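Local coordinates for Iron(III) ABC transporter, periplasmic iron-compound-binding protein (Vibrio cholerae, PDB 5GGY) that probably binds ferric siderophores such as iron-loaded Desferal in the periplasm and delivers them to an ABC transporter for iron uptake, at residues 60-65 against 71-76; 41-46 against 53-58; 24-29 against 121-126; 28-31 against 36-39. One frame throughout, in Å; residues are numbered along the deposited sequence.

Interaction 1 (60-65 against 71-76); sequences QDIGTR and EKIAAL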
loop_
_atom_site.group_PDB
_atom_site.type_symbol
_atom_site.label_atom_id
_atom_site.label_comp_id
_atom_site.label_asym_id
_atom_site.label_seq_id
_atom_site.Cartn_x
_atom_site.Cartn_y
_atom_site.Cartn_z
ATOM N N GLN A 60 -18.971 -23.689 8.231
ATOM C CA GLN A 60 -19.792 -23.976 9.401
ATOM C C GLN A 60 -19.576 -22.944 10.500
ATOM O O GLN A 60 -18.479 -22.402 10.653
ATOM C CB GLN A 60 -19.499 -25.374 9.946
ATOM C CG GLN A 60 -19.903 -26.503 9.022
ATOM C CD GLN A 60 -20.430 -27.702 9.783
ATOM O OE1 GLN A 60 -21.283 -27.567 10.660
ATOM N NE2 GLN A 60 -19.918 -28.882 9.458
ATOM N N ASP A 61 -20.633 -22.680 11.262
ATOM C CA ASP A 61 -20.556 -21.767 12.394
ATOM C C ASP A 61 -20.039 -22.514 13.627
ATOM O O ASP A 61 -20.619 -23.520 14.041
ATOM C CB ASP A 61 -21.924 -21.141 12.670
ATOM C CG ASP A 61 -21.844 -19.943 13.600
ATOM O OD1 ASP A 61 -21.196 -20.044 14.665
ATOM O OD2 ASP A 61 -22.428 -18.892 13.260
ATOM N N ILE A 62 -18.951 -22.016 14.207
ATOM C CA ILE A 62 -18.310 -22.690 15.332
ATOM C C ILE A 62 -18.513 -21.956 16.657
ATOM O O ILE A 62 -17.758 -22.162 17.609
ATOM C CB ILE A 62 -16.794 -22.873 15.084
ATOM C CG1 ILE A 62 -16.187 -21.617 14.462
ATOM C CG2 ILE A 62 -16.541 -24.067 14.181
ATOM C CD1 ILE A 62 -15.703 -20.598 15.469
ATOM N N GLY A 63 -19.529 -21.102 16.714
ATOM C CA GLY A 63 -19.840 -20.383 17.938
ATOM C C GLY A 63 -19.545 -18.897 17.850
ATOM O O GLY A 63 -19.453 -18.343 16.757
ATOM N N THR A 64 -19.399 -18.249 19.001
ATOM C CA THR A 64 -19.121 -16.818 19.037
ATOM C C THR A 64 -17.621 -16.551 19.119
ATOM O O THR A 64 -16.838 -17.438 19.458
ATOM C CB THR A 64 -19.827 -16.132 20.224
ATOM O OG1 THR A 64 -19.289 -16.624 21.457
ATOM C CG2 THR A 64 -21.325 -16.400 20.184
ATOM N N ARG A 65 -17.232 -15.320 18.806
ATOM C CA ARG A 65 -15.824 -14.927 18.781
ATOM C C ARG A 65 -15.172 -15.000 20.160
ATOM O O ARG A 65 -13.975 -15.259 20.277
ATOM C CB ARG A 65 -15.685 -13.509 18.218
ATOM C CG ARG A 65 -16.125 -13.370 16.769
ATOM C CD ARG A 65 -16.453 -11.927 16.417
ATOM N NE ARG A 65 -17.696 -11.485 17.043
ATOM C CZ ARG A 65 -18.157 -10.240 16.995
ATOM N NH1 ARG A 65 -17.475 -9.304 16.352
ATOM N NH2 ARG A 65 -19.299 -9.931 17.594
ATOM N N GLU A 71 -15.486 -28.224 20.786
ATOM C CA GLU A 71 -15.806 -29.572 20.325
ATOM C C GLU A 71 -16.113 -29.592 18.831
ATOM O O GLU A 71 -15.714 -30.514 18.120
ATOM C CB GLU A 71 -16.988 -30.145 21.111
ATOM C CG GLU A 71 -16.627 -30.671 22.494
ATOM C CD GLU A 71 -16.171 -29.580 23.440
ATOM O OE1 GLU A 71 -16.667 -28.437 23.322
ATOM O OE2 GLU A 71 -15.307 -29.865 24.295
ATOM N N LYS A 72 -16.818 -28.571 18.358
ATOM C CA LYS A 72 -17.152 -28.474 16.942
ATOM C C LYS A 72 -15.911 -28.134 16.125
ATOM O O LYS A 72 -15.740 -28.626 15.011
ATOM C CB LYS A 72 -18.243 -27.428 16.711
ATOM C CG LYS A 72 -18.882 -27.493 15.338
ATOM C CD LYS A 72 -20.114 -26.606 15.268
ATOM C CE LYS A 72 -20.854 -26.774 13.953
ATOM N NZ LYS A 72 -22.086 -25.942 13.915
ATOM N N ILE A 73 -15.048 -27.292 16.688
ATOM C CA ILE A 73 -13.784 -26.946 16.048
ATOM C C ILE A 73 -12.930 -28.195 15.852
ATOM O O ILE A 73 -12.389 -28.428 14.771
ATOM C CB ILE A 73 -12.994 -25.905 16.872
ATOM C CG1 ILE A 73 -13.790 -24.603 17.000
ATOM C CG2 ILE A 73 -11.641 -25.632 16.233
ATOM C CD1 ILE A 73 -13.120 -23.556 17.865
ATOM N N ALA A 74 -12.828 -29.004 16.903
ATOM C CA ALA A 74 -12.066 -30.246 16.848
ATOM C C ALA A 74 -12.688 -31.235 15.867
ATOM O O ALA A 74 -11.979 -31.926 15.137
ATOM C CB ALA A 74 -11.967 -30.867 18.234
ATOM N N ALA A 75 -14.017 -31.287 15.849
ATOM C CA ALA A 75 -14.747 -32.189 14.962
ATOM C C ALA A 75 -14.518 -31.851 13.493
ATOM O O ALA A 75 -14.640 -32.713 12.623
ATOM C CB ALA A 75 -16.235 -32.153 15.280
ATOM N N LEU A 76 -14.192 -30.591 13.220
ATOM C CA LEU A 76 -13.939 -30.147 11.854
ATOM C C LEU A 76 -12.545 -30.551 11.386
ATOM O O LEU A 76 -12.242 -30.482 10.194
ATOM C CB LEU A 76 -14.110 -28.630 11.740
ATOM C CG LEU A 76 -15.542 -28.095 11.782
ATOM C CD1 LEU A 76 -15.556 -26.574 11.725
ATOM C CD2 LEU A 76 -16.355 -28.680 10.640
#

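Interaction 2 (41-46 against 53-58); sequences PELSSY and PEVPSS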
loop_
_atom_site.group_PDB
_atom_site.type_symbol
_atom_site.label_atom_id
_atom_site.label_comp_id
_atom_site.label_asym_id
_atom_site.label_seq_id
_atom_site.Cartn_x
_atom_site.Cartn_y
_atom_site.Cartn_z
ATOM N N PRO A 41 -16.906 -17.803 13.086
ATOM C CA PRO A 41 -17.853 -17.469 14.155
ATOM C C PRO A 41 -18.995 -16.541 13.732
ATOM O O PRO A 41 -18.806 -15.692 12.858
ATOM C CB PRO A 41 -16.960 -16.774 15.181
ATOM C CG PRO A 41 -15.950 -16.060 14.339
ATOM C CD PRO A 41 -15.731 -16.913 13.104
ATOM N N GLU A 42 -20.160 -16.723 14.354
ATOM C CA GLU A 42 -21.316 -15.828 14.211
ATOM C C GLU A 42 -21.618 -15.412 12.770
ATOM O O GLU A 42 -21.645 -14.225 12.447
ATOM C CB GLU A 42 -21.110 -14.579 15.071
ATOM C CG GLU A 42 -20.922 -14.876 16.552
ATOM C CD GLU A 42 -20.588 -13.635 17.360
ATOM O OE1 GLU A 42 -19.439 -13.532 17.838
ATOM O OE2 GLU A 42 -21.472 -12.767 17.520
ATOM N N LEU A 43 -21.859 -16.396 11.914
ATOM C CA LEU A 43 -22.038 -16.140 10.490
ATOM C C LEU A 43 -23.300 -15.345 10.159
ATOM O O LEU A 43 -23.291 -14.520 9.243
ATOM C CB LEU A 43 -22.046 -17.462 9.718
ATOM C CG LEU A 43 -20.720 -18.223 9.743
ATOM C CD1 LEU A 43 -20.734 -19.373 8.750
ATOM C CD2 LEU A 43 -19.565 -17.281 9.459
ATOM N N SER A 44 -24.384 -15.590 10.889
ATOM C CA SER A 44 -25.633 -14.887 10.616
ATOM C C SER A 44 -25.536 -13.433 11.064
ATOM O O SER A 44 -26.189 -12.558 10.504
ATOM C CB SER A 44 -26.811 -15.578 11.303
ATOM O OG SER A 44 -26.640 -15.594 12.710
ATOM N N SER A 45 -24.710 -13.185 12.076
ATOM C CA SER A 45 -24.458 -11.829 12.561
ATOM C C SER A 45 -23.447 -11.125 11.671
ATOM O O SER A 45 -23.460 -9.904 11.536
ATOM C CB SER A 45 -23.959 -11.858 14.005
ATOM O OG SER A 45 -24.879 -11.212 14.858
ATOM N N TYR A 46 -22.574 -11.919 11.063
ATOM C CA TYR A 46 -21.604 -11.428 10.093
ATOM C C TYR A 46 -22.314 -10.768 8.917
ATOM O O TYR A 46 -21.862 -9.745 8.402
ATOM C CB TYR A 46 -20.716 -12.582 9.608
ATOM C CG TYR A 46 -19.674 -12.204 8.570
ATOM C CD1 TYR A 46 -18.355 -11.959 8.938
ATOM C CD2 TYR A 46 -20.002 -12.117 7.222
ATOM C CE1 TYR A 46 -17.399 -11.627 7.995
ATOM C CE2 TYR A 46 -19.052 -11.778 6.273
ATOM C CZ TYR A 46 -17.755 -11.539 6.665
ATOM O OH TYR A 46 -16.810 -11.207 5.722
ATOM N N PRO A 53 -16.468 -9.422 2.799
ATOM C CA PRO A 53 -16.823 -10.364 1.730
ATOM C C PRO A 53 -17.857 -11.402 2.166
ATOM O O PRO A 53 -17.945 -11.722 3.353
ATOM C CB PRO A 53 -15.488 -11.035 1.404
ATOM C CG PRO A 53 -14.750 -10.999 2.683
ATOM C CD PRO A 53 -15.127 -9.698 3.340
ATOM N N GLU A 54 -18.630 -11.911 1.212
ATOM C CA GLU A 54 -19.669 -12.888 1.514
ATOM C C GLU A 54 -19.072 -14.220 1.952
ATOM O O GLU A 54 -18.179 -14.756 1.298
ATOM C CB GLU A 54 -20.578 -13.105 0.305
ATOM C CG GLU A 54 -21.680 -14.125 0.556
ATOM C CD GLU A 54 -22.388 -14.562 -0.710
ATOM O OE1 GLU A 54 -23.200 -15.509 -0.637
ATOM O OE2 GLU A 54 -22.134 -13.963 -1.777
ATOM N N VAL A 55 -19.571 -14.746 3.065
ATOM C CA VAL A 55 -19.148 -16.053 3.542
ATOM C C VAL A 55 -19.846 -17.152 2.749
ATOM O O VAL A 55 -21.074 -17.175 2.671
ATOM C CB VAL A 55 -19.448 -16.228 5.042
ATOM C CG1 VAL A 55 -19.137 -17.645 5.487
ATOM C CG2 VAL A 55 -18.659 -15.217 5.863
ATOM N N PRO A 56 -19.064 -18.056 2.139
ATOM C CA PRO A 56 -19.618 -19.217 1.433
ATOM C C PRO A 56 -20.470 -20.084 2.358
ATOM O O PRO A 56 -20.170 -20.194 3.544
ATOM C CB PRO A 56 -18.371 -19.976 0.964
ATOM C CG PRO A 56 -17.291 -18.952 0.929
ATOM C CD PRO A 56 -17.595 -17.997 2.040
ATOM N N SER A 57 -21.518 -20.694 1.815
ATOM C CA SER A 57 -22.449 -21.488 2.612
ATOM C C SER A 57 -21.809 -22.765 3.160
ATOM O O SER A 57 -22.355 -23.396 4.065
ATOM C CB SER A 57 -23.688 -21.839 1.782
ATOM O OG SER A 57 -23.332 -22.546 0.607
ATOM N N SER A 58 -20.655 -23.135 2.615
ATOM C CA SER A 58 -19.946 -24.333 3.053
ATOM C C SER A 58 -19.369 -24.169 4.456
ATOM O O SER A 58 -19.211 -25.145 5.189
ATOM C CB SER A 58 -18.824 -24.676 2.078
ATOM O OG SER A 58 -17.753 -23.757 2.204
#

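Interaction 3 (24-29 against 121-126); sequences WDLLEQ and KTLATL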
loop_
_atom_site.group_PDB
_atom_site.type_symbol
_atom_site.label_atom_id
_atom_site.label_comp_id
_atom_site.label_asym_id
_atom_site.label_seq_id
_atom_site.Cartn_x
_atom_site.Cartn_y
_atom_site.Cartn_z
ATOM N N TRP A 24 -13.877 -12.095 12.979
ATOM C CA TRP A 24 -14.434 -11.573 11.735
ATOM C C TRP A 24 -13.390 -10.907 10.844
ATOM O O TRP A 24 -13.483 -10.984 9.617
ATOM C CB TRP A 24 -15.561 -10.587 12.039
ATOM C CG TRP A 24 -16.833 -11.265 12.434
ATOM C CD1 TRP A 24 -17.088 -12.608 12.404
ATOM C CD2 TRP A 24 -18.028 -10.640 12.919
ATOM N NE1 TRP A 24 -18.368 -12.856 12.839
ATOM C CE2 TRP A 24 -18.966 -11.664 13.161
ATOM C CE3 TRP A 24 -18.397 -9.316 13.171
ATOM C CZ2 TRP A 24 -20.247 -11.406 13.643
ATOM C CZ3 TRP A 24 -19.669 -9.062 13.648
ATOM C CH2 TRP A 24 -20.579 -10.102 13.879
ATOM N N ASP A 25 -12.406 -10.251 11.453
ATOM C CA ASP A 25 -11.353 -9.600 10.684
ATOM C C ASP A 25 -10.527 -10.652 9.953
ATOM O O ASP A 25 -10.240 -10.516 8.766
ATOM C CB ASP A 25 -10.468 -8.733 11.588
ATOM C CG ASP A 25 -9.801 -9.524 12.697
ATOM O OD1 ASP A 25 -10.305 -10.612 13.041
ATOM O OD2 ASP A 25 -8.770 -9.055 13.225
ATOM N N LEU A 26 -10.172 -11.714 10.671
ATOM C CA LEU A 26 -9.438 -12.836 10.099
ATOM C C LEU A 26 -10.282 -13.585 9.079
ATOM O O LEU A 26 -9.762 -14.090 8.084
ATOM C CB LEU A 26 -8.985 -13.797 11.197
ATOM C CG LEU A 26 -7.929 -13.263 12.163
ATOM C CD1 LEU A 26 -7.582 -14.304 13.221
ATOM C CD2 LEU A 26 -6.682 -12.823 11.399
ATOM N N LEU A 27 -11.583 -13.666 9.339
ATOM C CA LEU A 27 -12.511 -14.289 8.404
ATOM C C LEU A 27 -12.500 -13.538 7.084
ATOM O O LEU A 27 -12.510 -14.147 6.016
ATOM C CB LEU A 27 -13.926 -14.326 8.982
ATOM C CG LEU A 27 -15.013 -14.907 8.073
ATOM C CD1 LEU A 27 -14.625 -16.283 7.548
ATOM C CD2 LEU A 27 -16.344 -14.974 8.806
ATOM N N GLU A 28 -12.481 -12.212 7.166
ATOM C CA GLU A 28 -12.394 -11.368 5.980
ATOM C C GLU A 28 -11.081 -11.598 5.236
ATOM O O GLU A 28 -11.071 -11.755 4.014
ATOM C CB GLU A 28 -12.525 -9.891 6.359
ATOM C CG GLU A 28 -12.092 -8.932 5.256
ATOM C CD GLU A 28 -11.891 -7.518 5.761
ATOM O OE1 GLU A 28 -11.060 -6.791 5.177
ATOM O OE2 GLU A 28 -12.569 -7.134 6.738
ATOM N N GLN A 29 -9.981 -11.624 5.985
ATOM C CA GLN A 29 -8.646 -11.781 5.416
ATOM C C GLN A 29 -8.507 -13.040 4.565
ATOM O O GLN A 29 -8.048 -12.973 3.425
ATOM C CB GLN A 29 -7.589 -11.799 6.524
ATOM C CG GLN A 29 -7.521 -10.539 7.384
ATOM C CD GLN A 29 -6.874 -9.357 6.682
ATOM O OE1 GLN A 29 -7.252 -8.992 5.569
ATOM N NE2 GLN A 29 -5.892 -8.748 7.340
ATOM N N LYS A 121 -0.782 -9.627 4.499
ATOM C CA LYS A 121 0.393 -10.076 3.765
ATOM C C LYS A 121 0.977 -11.366 4.332
ATOM O O LYS A 121 1.275 -12.296 3.588
ATOM C CB LYS A 121 1.457 -8.985 3.768
ATOM C CG LYS A 121 1.056 -7.730 3.036
ATOM C CD LYS A 121 2.092 -6.658 3.241
ATOM C CE LYS A 121 1.819 -5.462 2.363
ATOM N NZ LYS A 121 2.797 -4.389 2.657
ATOM N N THR A 122 1.144 -11.405 5.651
ATOM C CA THR A 122 1.704 -12.573 6.327
ATOM C C THR A 122 0.854 -13.818 6.094
ATOM O O THR A 122 1.382 -14.910 5.885
ATOM C CB THR A 122 1.848 -12.332 7.840
ATOM O OG1 THR A 122 0.584 -11.937 8.380
ATOM C CG2 THR A 122 2.873 -11.243 8.111
ATOM N N LEU A 123 -0.464 -13.646 6.139
ATOM C CA LEU A 123 -1.382 -14.742 5.870
ATOM C C LEU A 123 -1.246 -15.215 4.425
ATOM O O LEU A 123 -1.337 -16.409 4.141
ATOM C CB LEU A 123 -2.825 -14.320 6.166
ATOM C CG LEU A 123 -3.204 -14.173 7.639
ATOM C CD1 LEU A 123 -4.596 -13.580 7.776
ATOM C CD2 LEU A 123 -3.125 -15.522 8.340
ATOM N N ALA A 124 -1.015 -14.274 3.517
ATOM C CA ALA A 124 -0.838 -14.602 2.110
ATOM C C ALA A 124 0.430 -15.416 1.910
ATOM O O ALA A 124 0.473 -16.334 1.093
ATOM C CB ALA A 124 -0.793 -13.341 1.279
ATOM N N THR A 125 1.464 -15.072 2.668
ATOM C CA THR A 125 2.729 -15.793 2.617
ATOM C C THR A 125 2.569 -17.213 3.162
ATOM O O THR A 125 3.108 -18.172 2.606
ATOM C CB THR A 125 3.825 -15.048 3.406
ATOM O OG1 THR A 125 4.014 -13.738 2.849
ATOM C CG2 THR A 125 5.139 -15.817 3.363
ATOM N N LEU A 126 1.809 -17.337 4.245
ATOM C CA LEU A 126 1.578 -18.630 4.880
ATOM C C LEU A 126 0.751 -19.569 4.011
ATOM O O LEU A 126 1.001 -20.771 3.974
ATOM C CB LEU A 126 0.886 -18.437 6.233
ATOM C CG LEU A 126 1.691 -17.717 7.315
ATOM C CD1 LEU A 126 0.843 -17.531 8.562
ATOM C CD2 LEU A 126 2.962 -18.487 7.633
#

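Interaction 4 (28-31 against 36-39); sequences EQVL and QPVG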
loop_
_atom_site.group_PDB
_atom_site.type_symbol
_atom_site.label_atom_id
_atom_site.label_comp_id
_atom_site.label_asym_id
_atom_site.label_seq_id
_atom_site.Cartn_x
_atom_site.Cartn_y
_atom_site.Cartn_z
ATOM N N GLU A 28 -12.481 -12.212 7.166
ATOM C CA GLU A 28 -12.394 -11.368 5.980
ATOM C C GLU A 28 -11.081 -11.598 5.236
ATOM O O GLU A 28 -11.071 -11.755 4.014
ATOM C CB GLU A 28 -12.525 -9.891 6.359
ATOM C CG GLU A 28 -12.092 -8.932 5.256
ATOM C CD GLU A 28 -11.891 -7.518 5.761
ATOM O OE1 GLU A 28 -11.060 -6.791 5.177
ATOM O OE2 GLU A 28 -12.569 -7.134 6.738
ATOM N N GLN A 29 -9.981 -11.624 5.985
ATOM C CA GLN A 29 -8.646 -11.781 5.416
ATOM C C GLN A 29 -8.507 -13.040 4.565
ATOM O O GLN A 29 -8.048 -12.973 3.425
ATOM C CB GLN A 29 -7.589 -11.799 6.524
ATOM C CG GLN A 29 -7.521 -10.539 7.384
ATOM C CD GLN A 29 -6.874 -9.357 6.682
ATOM O OE1 GLN A 29 -7.252 -8.992 5.569
ATOM N NE2 GLN A 29 -5.892 -8.748 7.340
ATOM N N VAL A 30 -8.900 -14.186 5.114
ATOM C CA VAL A 30 -8.739 -15.451 4.401
ATOM C C VAL A 30 -9.665 -15.543 3.190
ATOM O O VAL A 30 -9.304 -16.131 2.172
ATOM C CB VAL A 30 -8.985 -16.673 5.322
ATOM C CG1 VAL A 30 -7.853 -16.822 6.321
ATOM C CG2 VAL A 30 -10.326 -16.563 6.031
ATOM N N LEU A 31 -10.853 -14.957 3.296
ATOM C CA LEU A 31 -11.803 -14.973 2.188
ATOM C C LEU A 31 -11.289 -14.154 1.012
ATOM O O LEU A 31 -11.405 -14.573 -0.141
ATOM C CB LEU A 31 -13.171 -14.450 2.633
ATOM C CG LEU A 31 -14.022 -15.374 3.505
ATOM C CD1 LEU A 31 -15.357 -14.720 3.827
ATOM C CD2 LEU A 31 -14.227 -16.718 2.825
ATOM N N GLN A 36 -11.196 -20.532 1.595
ATOM C CA GLN A 36 -12.467 -20.826 2.251
ATOM C C GLN A 36 -12.251 -21.612 3.541
ATOM O O GLN A 36 -11.828 -22.769 3.505
ATOM C CB GLN A 36 -13.402 -21.601 1.319
ATOM C CG GLN A 36 -13.981 -20.783 0.182
ATOM C CD GLN A 36 -15.133 -21.486 -0.511
ATOM O OE1 GLN A 36 -15.500 -22.607 -0.155
ATOM N NE2 GLN A 36 -15.713 -20.826 -1.504
ATOM N N PRO A 37 -12.538 -20.980 4.689
ATOM C CA PRO A 37 -12.384 -21.640 5.989
ATOM C C PRO A 37 -13.488 -22.661 6.235
ATOM O O PRO A 37 -14.595 -22.492 5.722
ATOM C CB PRO A 37 -12.481 -20.481 6.981
ATOM C CG PRO A 37 -13.363 -19.501 6.304
ATOM C CD PRO A 37 -13.060 -19.608 4.829
ATOM N N VAL A 38 -13.192 -23.704 7.002
ATOM C CA VAL A 38 -14.195 -24.712 7.318
ATOM C C VAL A 38 -14.983 -24.307 8.561
ATOM O O VAL A 38 -16.054 -24.852 8.832
ATOM C CB VAL A 38 -13.559 -26.101 7.535
ATOM C CG1 VAL A 38 -12.728 -26.502 6.324
ATOM C CG2 VAL A 38 -12.709 -26.114 8.796
ATOM N N GLY A 39 -14.453 -23.340 9.305
ATOM C CA GLY A 39 -15.092 -22.874 10.523
ATOM C C GLY A 39 -14.904 -21.387 10.768
ATOM O O GLY A 39 -13.795 -20.860 10.659
#

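Interaction 1 (60-65 against 71-76)
Ile-62, next to Asp-61 of strand 60-61, packs its branched side chain against Ile-73 of helix 70-75 and against Leu-76, which follows it, and this is the tight part of the contact. Its CG2 methyl lies 3.6 Å from Leu-76 CD1, the two side chains crossing at about a right angle. The same methyl and the CB of Ile-62 reach CG1 of Ile-73, with CB to CG1 at 4.0 Å. Ile-62 holds its CG1 branch between the backbone N and the carbonyl carbon (chi1 42°), which puts CG2 beside the N and facing the helix.

The outer side is polar and looser. Lys-72, its CG anti to the backbone N (chi1 -166°) and its chain fully extended, reaches across to the strand so that NZ donates to the carbonyl O of Asp-61 at 2.8 Å, in the carbonyl plane with a C=O...N angle of 158°. Exposed Gln-60 crosses the end of this lysine: its OE1 lies 3.4 Å from Lys-72 CE, a packing contact, while its NE2 rests on Leu-76 CD2 at 3.8 Å. Asp-61 points its CB away from the helix; its OD1 accepts from Gly-63 N at 2.8 Å, closing an Asx turn, and OD2 takes the backbone N of Leu-43.

Backbone bonds from Gln-60 and Ile-62 to Ala-40 tie the strand to its parallel neighbour 39-40. A short strand leaving its sheet through an Asx turn and a loop into a helix that packs back on it gives a beta-alpha unit, as expected in the alpha/beta lobes of periplasmic binding proteins.

Interaction 2 (41-46 against 53-58)
Tyr-46 reaches from helix 43-49 to the loop 53-58 and is met by it in two ways, at its hydroxyl and over one ring face. Its CG stands anti to the backbone N (chi1 179°), which sends the ring axis, and with it OH, to Pro-53, while chi2 at 98° turns a ring face to Val-55. The hydroxyl donates to the carbonyl O of Pro-53 at 2.7 Å. The bond lies in the carbonyl plane on a lone pair, and the oxygen sits at the edge of the ring, near its plane. Pro-53, which follows a cis peptide bond, also brings its CD within 3.3 Å of the same OH.

Val-55 splits its two methyls between two partners. With CG1 anti to the backbone N, CG2 comes over the face of the Tyr-46 ring, 3.8 Å from its centroid and 23° off the normal, a CH-pi contact displaced toward the CD2-CE2 side. CG1 meets both methyls of Leu-43, at 4.0 Å from CD2, the side chains crossing at about a right angle. Leu-43 and Tyr-46, one helical turn apart, both direct their CB toward the loop.

Around this contact, the Tyr-46 ring also makes an edge-to-face contact with Trp-24 and touches Leu-27, both on helix 24-32. The phenol is therefore gripped by one polar bond at its rim and by apolar groups on its ring: the directional hydroxyl bond, in plane and on a lone pair, is consistent with holding the Pro-53 carbonyl in its orientation, while the methyl contacts depend mainly on fit.

Interaction 3 (24-29 against 121-126)
Leu-123 of helix 112-126 reaches across to helix 24-32, where its CD1 methyl meets Gln-29 and Leu-26. The apolar contacts are few. CD1 lies 3.7 Å from CB of Gln-29, the first carbon of its side chain, and 4.2 Å from CD2 of Leu-26, one turn earlier. Leu-123 sends its CG anti to the carbonyl carbon (chi1 -73°), and this one branch does the touching on both. The two segments bury 95 Å² between them, and all three touching residues are themselves buried.

The contact brings together two helices far apart in sequence within one region of the binding-protein fold: helix 24-32 follows strand 19-21 of a three-stranded parallel sheet, on whose Val-21 Leu-26 also rests, and helix 112-126 follows strand 100-102 at the other edge of that sheet.

Polar bonds tie the helices through a residue outside the second segment. The amide of Gln-29, whose chain bends at chi2 (-74°), donates from NE2 to the carbonyl O of Ala-116 on helix 112-126, while its OE1 accepts from the backbone N of Ala-261. Within 121-126, the carbonyl O of Lys-121 accepts both from Thr-125 N and, at 3.2 Å and from above the carbonyl plane, from Thr-125 OG1.

Charge serves a different interface: Lys-121 NZ forms a salt bridge with Glu-54 of the second subunit.

Interaction 4 (28-31 against 36-39)
Leu-31 has its CG anti to the carbonyl carbon (chi1 -74°), and a chi2 of -179° sets CD1 anti to CA and leaves CD2 as the methyl turned to Pro-37, although the CB bond does not itself point at the 36-39 segment. CD2 stops 3.7 Å from CD of the proline, the ring and the leucine side chain crossing at about a right angle. Val-30, next to it on helix 24-32, directs its CB at the same ring; with chi1 at -71° its CG2 comes to 4.2 Å from Pro-37 CG, a looser touch.

The contact is thus wholly apolar: two neighbouring helix residues meet adjacent carbons of one proline ring, which sits buried between the chain segments. Other apolar groups close in as well, with Leu-27 also on Pro-37 and Pro-56 on Leu-31. The amide of Gln-36 looks to another loop: OE1 has a weak hydrogen bond with Ser-58 OG.

After Pro-37 the chain runs directly into strand 39-40, and backbone bonds join Val-38 to Val-19 and Gly-39 to Val-21, beside strand 19-21. The arrangement is that of a beta-alpha-beta unit, in which the last turn of the helix packs on the short loop returning to the next strand.

Interactions 3 and 4 both use helix 24-32 and share Glu-28 and Gln-29, their centres about 8 Å apart; the first faces helix 112-126, the second the loop before strand 39-40. Interaction 2 lies about 9 Å from interaction 4, where Pro-56 rests on Leu-31. Interaction 1 lies about 13 Å from both 2 and 4. Along the chain, interactions 4, 2 and 1 follow in series; 2 and 1 are nested within the loop closed by 3. A salt bridge from Arg-65 to Glu-42 joins 1 to 2. Trp-24 links 3 to 2 through NE1 to Pro-41 O, and to 1 by cation-pi with Arg-65. Consecutive strand-helix units of one alpha/beta region are thus packed on one another.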